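Local coordinates for BepE protein (Bartonella henselae str. Houston-1, PDB 4YK3) that is an effector that Bartonella probably delivers into host cells by type IV secretion, the present chain being its BID domain, thought to form part of the secretion signal, at residues A[40-45]-A[50-55]; A[61-66]-A[114-119]; A[84-89]-A[97-102]. All coordinates share one frame; numbering follows the deposited sequence.

Contact 1: A[40-45]-A[50-55]; sequences EVMHWC and GNSDVL
The loop that follows helix 32-49 folds back on that helix, bringing Ser52 CA to 4.5 Å from Met42 CA. The fold-back is a helix-loop-helix connection of the BID four-helix bundle: Gly50 ends the helical course with a positive phi, a type I beta turn runs from Asn51 to Val54, and Leu55 is the N-cap residue of helix 56-64. An Asx turn is superimposed on the start of the beta turn, Asn51 OD1 accepting from Asp53 N at 2.9 Å, with the donor above the carbonyl plane. Between helix and loop the backbones meet through weak CA-H...O contacts in both directions, Met42 CA to Ser52 O and Ser52 CA to Met42 O. Met42 adds a bend in its chain at chi3 (59°), which swings CE round to Asp53 OD1 at 3.5 Å, while its CB and CG lie against Ser52 O. Deeper in, Leu55 CD1 lies 4.1 Å from Val41 CG1, the two side chains crossing at about a right angle; Leu55 also touches Leu72 and Val76 of helix 69-78. Cys45 sets its CB 3.4 Å from Asn51 O, and its SG packs on CB, CG and CD1 of Leu55, 3.7 Å from CD1.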
loop_
_atom_site.group_PDB
_atom_site.type_symbol
_atom_site.label_atom_id
_atom_site.label_comp_id
_atom_site.label_asym_id
_atom_site.label_seq_id
_atom_site.Cartn_x
_atom_site.Cartn_y
_atom_site.Cartn_z
ATOM N N GLU A 40 1.025 -5.940 -4.212
ATOM C CA GLU A 40 2.413 -5.500 -4.348
ATOM C C GLU A 40 2.975 -4.983 -3.024
ATOM O O GLU A 40 4.100 -5.305 -2.634
ATOM C CB GLU A 40 2.508 -4.405 -5.413
ATOM C CG GLU A 40 3.894 -4.180 -5.932
ATOM C CD GLU A 40 4.330 -5.264 -6.889
ATOM O OE1 GLU A 40 3.440 -5.941 -7.437
ATOM O OE2 GLU A 40 5.556 -5.432 -7.083
ATOM N N VAL A 41 2.187 -4.151 -2.347
ATOM C CA VAL A 41 2.555 -3.654 -1.034
ATOM C C VAL A 41 2.808 -4.829 -0.083
ATOM O O VAL A 41 3.791 -4.818 0.643
ATOM C CB VAL A 41 1.468 -2.702 -0.488
ATOM C CG1 VAL A 41 1.688 -2.403 1.001
ATOM C CG2 VAL A 41 1.456 -1.402 -1.296
ATOM N N MET A 42 1.938 -5.842 -0.092
ATOM C CA MET A 42 2.109 -6.948 0.853
ATOM C C MET A 42 3.389 -7.720 0.566
ATOM O O MET A 42 4.069 -8.176 1.492
ATOM C CB MET A 42 0.917 -7.907 0.818
ATOM C CG MET A 42 -0.386 -7.273 1.270
ATOM S SD MET A 42 -1.779 -8.402 1.161
ATOM C CE MET A 42 -1.242 -9.731 2.246
ATOM N N HIS A 43 3.700 -7.890 -0.715
ATOM C CA HIS A 43 4.921 -8.590 -1.091
ATOM C C HIS A 43 6.140 -7.875 -0.507
ATOM O O HIS A 43 6.999 -8.484 0.117
ATOM C CB HIS A 43 5.049 -8.687 -2.611
ATOM C CG HIS A 43 6.381 -9.194 -3.067
ATOM N ND1 HIS A 43 6.705 -10.533 -3.076
ATOM C CD2 HIS A 43 7.476 -8.540 -3.519
ATOM C CE1 HIS A 43 7.939 -10.684 -3.521
ATOM N NE2 HIS A 43 8.429 -9.489 -3.799
ATOM N N TRP A 44 6.206 -6.570 -0.704
ATOM C CA TRP A 44 7.371 -5.840 -0.264
ATOM C C TRP A 44 7.368 -5.639 1.257
ATOM O O TRP A 44 8.441 -5.478 1.843
ATOM C CB TRP A 44 7.488 -4.503 -1.019
ATOM C CG TRP A 44 7.811 -4.725 -2.483
ATOM C CD1 TRP A 44 6.977 -4.503 -3.540
ATOM C CD2 TRP A 44 9.026 -5.265 -3.043
ATOM N NE1 TRP A 44 7.589 -4.853 -4.704
ATOM C CE2 TRP A 44 8.844 -5.327 -4.439
ATOM C CE3 TRP A 44 10.241 -5.699 -2.500
ATOM C CZ2 TRP A 44 9.837 -5.801 -5.314
ATOM C CZ3 TRP A 44 11.222 -6.173 -3.359
ATOM C CH2 TRP A 44 11.019 -6.210 -4.752
ATOM N N CYS A 45 6.193 -5.670 1.902
ATOM C CA CYS A 45 6.165 -5.646 3.374
ATOM C C CYS A 45 6.847 -6.899 3.906
ATOM O O CYS A 45 7.650 -6.833 4.842
ATOM C CB CYS A 45 4.737 -5.555 3.941
ATOM S SG CYS A 45 4.111 -3.857 3.989
ATOM N N GLY A 50 9.598 -8.424 7.076
ATOM C CA GLY A 50 9.492 -9.815 7.478
ATOM C C GLY A 50 8.057 -10.276 7.682
ATOM O O GLY A 50 7.823 -11.373 8.174
ATOM N N ASN A 51 7.093 -9.440 7.296
ATOM C CA ASN A 51 5.685 -9.739 7.525
ATOM C C ASN A 51 4.795 -9.030 6.502
ATOM O O ASN A 51 4.747 -7.800 6.452
ATOM C CB ASN A 51 5.280 -9.329 8.937
ATOM C CG ASN A 51 3.832 -9.658 9.246
ATOM O OD1 ASN A 51 2.915 -8.941 8.841
ATOM N ND2 ASN A 51 3.620 -10.734 9.986
ATOM N N SER A 52 4.060 -9.804 5.715
ATOM C CA SER A 52 3.329 -9.231 4.591
ATOM C C SER A 52 2.086 -8.463 5.023
ATOM O O SER A 52 1.543 -7.670 4.251
ATOM C CB SER A 52 2.935 -10.333 3.610
ATOM O OG SER A 52 2.016 -11.202 4.225
ATOM N N ASP A 53 1.639 -8.695 6.254
ATOM C CA ASP A 53 0.369 -8.149 6.716
ATOM C C ASP A 53 0.467 -6.799 7.411
ATOM O O ASP A 53 -0.545 -6.212 7.801
ATOM C CB ASP A 53 -0.300 -9.147 7.665
ATOM C CG ASP A 53 -0.784 -10.389 6.945
ATOM O OD1 ASP A 53 -0.809 -10.380 5.693
ATOM O OD2 ASP A 53 -1.128 -11.377 7.628
ATOM N N VAL A 54 1.685 -6.305 7.556
ATOM C CA VAL A 54 1.941 -5.165 8.421
ATOM C C VAL A 54 1.124 -3.926 8.028
ATOM O O VAL A 54 0.657 -3.183 8.884
ATOM C CB VAL A 54 3.447 -4.869 8.433
ATOM C CG1 VAL A 54 3.691 -3.558 9.026
ATOM C CG2 VAL A 54 4.152 -5.933 9.236
ATOM N N LEU A 55 0.917 -3.722 6.733
ATOM C CA LEU A 55 0.150 -2.565 6.290
ATOM C C LEU A 55 -1.272 -2.910 5.834
ATOM O O LEU A 55 -1.981 -2.057 5.274
ATOM C CB LEU A 55 0.900 -1.861 5.153
ATOM C CG LEU A 55 2.127 -1.069 5.595
ATOM C CD1 LEU A 55 2.781 -0.396 4.402
ATOM C CD2 LEU A 55 1.723 -0.037 6.636
#

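Contact 2: A[61-66]-A[114-119]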
loop_
_atom_site.group_PDB
_atom_site.type_symbol
_atom_site.label_atom_id
_atom_site.label_comp_id
_atom_site.label_asym_id
_atom_site.label_seq_id
_atom_site.Cartn_x
_atom_site.Cartn_y
_atom_site.Cartn_z
ATOM N N GLU A 61 -8.034 0.933 5.558
ATOM C CA GLU A 61 -8.502 2.207 6.090
ATOM C C GLU A 61 -8.469 3.282 5.021
ATOM O O GLU A 61 -9.359 4.130 4.951
ATOM C CB GLU A 61 -7.670 2.626 7.301
ATOM C CG GLU A 61 -8.126 1.926 8.577
ATOM C CD GLU A 61 -7.110 1.988 9.706
ATOM O OE1 GLU A 61 -6.045 2.628 9.533
ATOM O OE2 GLU A 61 -7.387 1.392 10.766
ATOM N N VAL A 62 -7.457 3.226 4.162
ATOM C CA VAL A 62 -7.343 4.196 3.095
ATOM C C VAL A 62 -8.511 4.068 2.102
ATOM O O VAL A 62 -9.009 5.076 1.622
ATOM C CB VAL A 62 -5.984 4.069 2.408
ATOM C CG1 VAL A 62 -5.948 4.874 1.121
ATOM C CG2 VAL A 62 -4.889 4.533 3.368
ATOM N N LEU A 63 -8.971 2.852 1.822
ATOM C CA LEU A 63 -10.160 2.691 0.978
ATOM C C LEU A 63 -11.339 3.489 1.526
ATOM O O LEU A 63 -12.034 4.152 0.766
ATOM C CB LEU A 63 -10.558 1.218 0.834
ATOM C CG LEU A 63 -9.677 0.358 -0.076
ATOM C CD1 LEU A 63 -10.310 -1.002 -0.330
ATOM C CD2 LEU A 63 -9.417 1.082 -1.392
ATOM N N GLN A 64 -11.545 3.452 2.840
ATOM C CA GLN A 64 -12.657 4.184 3.444
ATOM C C GLN A 64 -12.431 5.691 3.416
ATOM O O GLN A 64 -13.385 6.452 3.326
ATOM C CB GLN A 64 -12.903 3.721 4.887
ATOM C CG GLN A 64 -13.309 2.252 5.018
ATOM C CD GLN A 64 -14.557 1.892 4.206
ATOM O OE1 GLN A 64 -15.383 2.750 3.882
ATOM N NE2 GLN A 64 -14.694 0.615 3.875
ATOM N N LYS A 65 -11.175 6.125 3.493
ATOM C CA LYS A 65 -10.868 7.554 3.429
ATOM C C LYS A 65 -9.595 7.816 2.629
ATOM O O LYS A 65 -8.511 7.953 3.189
ATOM C CB LYS A 65 -10.746 8.148 4.837
ATOM C CG LYS A 65 -10.648 9.671 4.852
ATOM C CD LYS A 65 -10.740 10.256 6.261
ATOM C CE LYS A 65 -12.068 9.928 6.930
ATOM N NZ LYS A 65 -12.157 10.462 8.322
ATOM N N PRO A 66 -9.727 7.892 1.297
ATOM C CA PRO A 66 -8.585 8.042 0.380
ATOM C C PRO A 66 -7.657 9.210 0.723
ATOM O O PRO A 66 -6.458 9.163 0.437
ATOM C CB PRO A 66 -9.263 8.264 -0.974
ATOM C CG PRO A 66 -10.578 7.544 -0.844
ATOM C CD PRO A 66 -11.005 7.721 0.577
ATOM N N ASP A 114 2.984 4.195 -2.917
ATOM C CA ASP A 114 2.608 5.352 -3.718
ATOM C C ASP A 114 1.617 4.952 -4.799
ATOM O O ASP A 114 0.625 5.633 -5.021
ATOM C CB ASP A 114 3.834 5.991 -4.372
ATOM C CG ASP A 114 4.632 6.819 -3.408
ATOM O OD1 ASP A 114 4.582 6.514 -2.201
ATOM O OD2 ASP A 114 5.317 7.767 -3.852
ATOM N N GLY A 115 1.917 3.853 -5.483
ATOM C CA GLY A 115 1.036 3.309 -6.504
ATOM C C GLY A 115 -0.336 2.955 -5.945
ATOM O O GLY A 115 -1.361 3.310 -6.537
ATOM N N TYR A 116 -0.356 2.273 -4.796
ATOM C CA TYR A 116 -1.617 1.930 -4.146
ATOM C C TYR A 116 -2.459 3.161 -3.805
ATOM O O TYR A 116 -3.643 3.227 -4.153
ATOM C CB TYR A 116 -1.377 1.124 -2.856
ATOM C CG TYR A 116 -2.670 0.821 -2.132
ATOM C CD1 TYR A 116 -3.516 -0.204 -2.568
ATOM C CD2 TYR A 116 -3.066 1.573 -1.038
ATOM C CE1 TYR A 116 -4.717 -0.478 -1.911
ATOM C CE2 TYR A 116 -4.273 1.319 -0.384
ATOM C CZ TYR A 116 -5.086 0.295 -0.820
ATOM O OH TYR A 116 -6.266 0.047 -0.163
ATOM N N THR A 117 -1.864 4.123 -3.101
ATOM C CA THR A 117 -2.645 5.244 -2.587
ATOM C C THR A 117 -3.072 6.180 -3.731
ATOM O O THR A 117 -4.164 6.748 -3.701
ATOM C CB THR A 117 -1.876 6.029 -1.489
ATOM O OG1 THR A 117 -0.624 6.491 -2.005
ATOM C CG2 THR A 117 -1.616 5.133 -0.282
ATOM N N SER A 118 -2.231 6.319 -4.750
ATOM C CA SER A 118 -2.635 7.083 -5.931
ATOM C C SER A 118 -3.762 6.376 -6.691
ATOM O O SER A 118 -4.691 7.022 -7.180
ATOM C CB SER A 118 -1.447 7.312 -6.861
ATOM O OG SER A 118 -0.423 8.016 -6.184
ATOM N N ALA A 119 -3.688 5.050 -6.790
ATOM C CA ALA A 119 -4.727 4.312 -7.506
ATOM C C ALA A 119 -6.062 4.418 -6.769
ATOM O O ALA A 119 -7.112 4.547 -7.395
ATOM C CB ALA A 119 -4.335 2.867 -7.683
HETATM O O HOH W 1 -5.023 7.135 -1.335
#
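This is a small, buried apolar contact between two helices far apart in sequence, the last turn of helix 56-64 and the middle of the long helix 97-129. Val62 and Leu63 meet Tyr116 there, and no direct hydrogen bond joins the two segments. The phenol carries most of the touching. Tyr116 sends its ring toward helix 56-64, its chi1 of 177° carrying CG opposite the backbone N, and there it crosses Leu63 at about a right angle. Leu63 CG comes within 3.4 Å of Tyr116 OH and its CD2 branch is almost as close to the hydroxyl; Val62 CG1 is 4.2 Å from Tyr116 CE2, and both methyls approach the ring obliquely. The hydroxyl is not left to these carbons: it hydrogen-bonds to the carbonyl O of Met59, one turn earlier on helix 56-64, so the same ring that fills the apolar layer is anchored by its polar end. Such layers form the core of the BID four-helix bundle, and here Val34 of helix 32-49 packs on both Leu63 and Tyr116 while Leu72 of helix 69-78 lies against Val62. Beyond helix 56-64 the chain turns at Lys65 and Pro66, and a water donates to Pro66 O at 3.1 Å; its approach to Thr117 O is too short to be taken at face value, which leaves a water bridge between the two backbones doubtful.

Contact 3: A[84-89]-A[97-102]; sequences HKLAGR and NARRQA
Ala87 O accepts the shortest bond of this contact, from Arg99 NE at 2.7 Å, nearly straight with an N-H...O angle of 169° and lying in the guanidinium plane. The same oxygen also receives a CA-H...O contact from Arg99 CA, so CA and NE of the same arginine both approach one loop carbonyl. Bends at chi2 (63°) and chi3 (56°) curl the Arg99 side chain so that NE and NH1 face the loop carbonyls. NH1 donates to Gly88 O at 3.0 Å, but less favourably, because the nitrogen stands above the carbonyl plane and the oxygen is tilted from that of the guanidinium. Its further bond to Leu86 O is weak. Three successive carbonyls of the loop thus face one guanidinium, which also has carbon on both faces: Leu86 CB lies 3.4 Å above one and Arg89 CA covers the opposite one, each offset toward the rim. Lys85 NZ, which donates to Leu86 O, is 4.9 Å from Arg99 NH1; the shared carbonyl probably eases the approach of these like charges.

Beside the polar grip, Gly88, with positive phi, brings its CA directly against the helix, 3.8 Å from Ala98 CB. Ala87 CB packs loosely against the methyls of Ala98 and Ala102. The arrangement ties the loop following helix 69-78 to the first turns of helix 97-129. The short antiparallel hairpin of strands 90-91 and 94-95 connects the two segments, the loop leading into it and the helix leaving it; Ala87 is also joined by a backbone hydrogen bond to Val48 of helix 32-49, and Arg89 to Thr96 beside the hairpin.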
loop_
_atom_site.group_PDB
_atom_site.type_symbol
_atom_site.label_atom_id
_atom_site.label_comp_id
_atom_site.label_asym_id
_atom_site.label_seq_id
_atom_site.Cartn_x
_atom_site.Cartn_y
_atom_site.Cartn_z
ATOM N N HIS A 84 7.028 -1.001 11.821
ATOM C CA HIS A 84 7.438 -2.366 12.147
ATOM C C HIS A 84 8.958 -2.367 12.098
ATOM O O HIS A 84 9.547 -1.486 11.464
ATOM C CB HIS A 84 6.841 -3.379 11.142
ATOM C CG HIS A 84 6.993 -4.810 11.545
ATOM N ND1 HIS A 84 8.167 -5.518 11.366
ATOM C CD2 HIS A 84 6.108 -5.684 12.082
ATOM C CE1 HIS A 84 8.004 -6.753 11.813
ATOM N NE2 HIS A 84 6.766 -6.877 12.257
ATOM N N LYS A 85 9.605 -3.320 12.762
ATOM C CA LYS A 85 11.061 -3.402 12.664
ATOM C C LYS A 85 11.472 -3.972 11.296
ATOM O O LYS A 85 10.721 -4.725 10.645
ATOM C CB LYS A 85 11.662 -4.247 13.804
ATOM C CG LYS A 85 11.802 -5.730 13.513
ATOM C CD LYS A 85 12.627 -6.453 14.598
ATOM C CE LYS A 85 12.973 -7.872 14.161
ATOM N NZ LYS A 85 13.859 -7.911 12.927
ATOM N N LEU A 86 12.655 -3.573 10.850
ATOM C CA LEU A 86 13.210 -4.077 9.592
ATOM C C LEU A 86 13.538 -5.542 9.729
ATOM O O LEU A 86 14.050 -5.951 10.749
ATOM C CB LEU A 86 14.477 -3.303 9.208
ATOM C CG LEU A 86 14.214 -1.811 9.033
ATOM C CD1 LEU A 86 15.513 -1.091 8.696
ATOM C CD2 LEU A 86 13.148 -1.630 7.951
ATOM N N ALA A 87 13.264 -6.329 8.695
ATOM C CA ALA A 87 13.670 -7.722 8.708
ATOM C C ALA A 87 15.179 -7.863 8.898
ATOM O O ALA A 87 15.946 -6.962 8.568
ATOM C CB ALA A 87 13.237 -8.415 7.430
ATOM N N GLY A 88 15.588 -9.008 9.432
ATOM C CA GLY A 88 16.988 -9.290 9.682
ATOM C C GLY A 88 17.631 -8.387 10.714
ATOM O O GLY A 88 16.946 -7.771 11.530
ATOM N N ARG A 89 18.955 -8.290 10.653
ATOM C CA ARG A 89 19.737 -7.609 11.679
ATOM C C ARG A 89 20.925 -6.888 11.058
ATOM O O ARG A 89 21.492 -7.348 10.055
ATOM C CB ARG A 89 20.257 -8.605 12.720
ATOM C CG ARG A 89 19.254 -9.141 13.736
ATOM C CD ARG A 89 19.981 -10.084 14.709
ATOM N NE ARG A 89 19.124 -10.485 15.821
ATOM C CZ ARG A 89 18.444 -11.622 15.844
ATOM N NH1 ARG A 89 18.536 -12.469 14.825
ATOM N NH2 ARG A 89 17.682 -11.919 16.885
ATOM N N ASN A 97 21.460 -11.464 5.554
ATOM C CA ASN A 97 20.858 -11.495 4.230
ATOM C C ASN A 97 19.473 -10.859 4.224
ATOM O O ASN A 97 19.141 -10.095 3.333
ATOM C CB ASN A 97 20.785 -12.931 3.708
ATOM C CG ASN A 97 22.052 -13.349 3.001
ATOM O OD1 ASN A 97 22.710 -12.533 2.351
ATOM N ND2 ASN A 97 22.409 -14.618 3.128
ATOM N N ALA A 98 18.667 -11.189 5.228
ATOM C CA ALA A 98 17.299 -10.676 5.302
ATOM C C ALA A 98 17.294 -9.146 5.371
ATOM O O ALA A 98 16.421 -8.503 4.787
ATOM C CB ALA A 98 16.551 -11.268 6.504
ATOM N N ARG A 99 18.265 -8.574 6.081
ATOM C CA ARG A 99 18.359 -7.121 6.204
ATOM C C ARG A 99 18.815 -6.477 4.899
ATOM O O ARG A 99 18.337 -5.416 4.521
ATOM C CB ARG A 99 19.325 -6.730 7.321
ATOM C CG ARG A 99 19.625 -5.225 7.377
ATOM C CD ARG A 99 18.352 -4.439 7.676
ATOM N NE ARG A 99 17.721 -4.904 8.911
ATOM C CZ ARG A 99 17.860 -4.325 10.103
ATOM N NH1 ARG A 99 17.223 -4.832 11.166
ATOM N NH2 ARG A 99 18.621 -3.244 10.239
ATOM N N ARG A 100 19.753 -7.123 4.219
ATOM C CA ARG A 100 20.232 -6.611 2.954
ATOM C C ARG A 100 19.062 -6.596 1.967
ATOM O O ARG A 100 18.854 -5.618 1.261
ATOM C CB ARG A 100 21.401 -7.453 2.422
ATOM N N GLN A 101 18.277 -7.665 1.946
ATOM C CA GLN A 101 17.104 -7.688 1.083
ATOM C C GLN A 101 16.072 -6.650 1.510
ATOM O O GLN A 101 15.433 -6.026 0.672
ATOM C CB GLN A 101 16.477 -9.070 1.073
ATOM C CG GLN A 101 17.412 -10.118 0.558
ATOM C CD GLN A 101 16.703 -11.410 0.312
ATOM O OE1 GLN A 101 15.685 -11.446 -0.387
ATOM N NE2 GLN A 101 17.218 -12.486 0.894
ATOM N N ALA A 102 15.924 -6.439 2.814
ATOM C CA ALA A 102 15.005 -5.410 3.287
ATOM C C ALA A 102 15.419 -4.033 2.768
ATOM O O ALA A 102 14.585 -3.284 2.266
ATOM C CB ALA A 102 14.938 -5.401 4.802
#

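Overall arrangement
The three contacts follow the length of the elongated bundle. Contact 1 touches both of the others: Val41 CG2 packs on Tyr116 CB of contact 2 at 4.1 Å, and at its loop Val54 CG2 meets His84 CD2 of contact 3 at 3.5 Å. Its centre is about 15 Å from that of contact 2 and about 13 Å from that of contact 3. Contacts 2 and 3 do not touch, their nearest atoms being about 14 Å apart, yet both use helix 97-129. The centre of contact 2 lies about 7 Å from the centre of the chain, that of contact 3 about 19 Å from it, near the hairpin end. Along the sequence, 84-102 falls wholly between the two segments of contact 2.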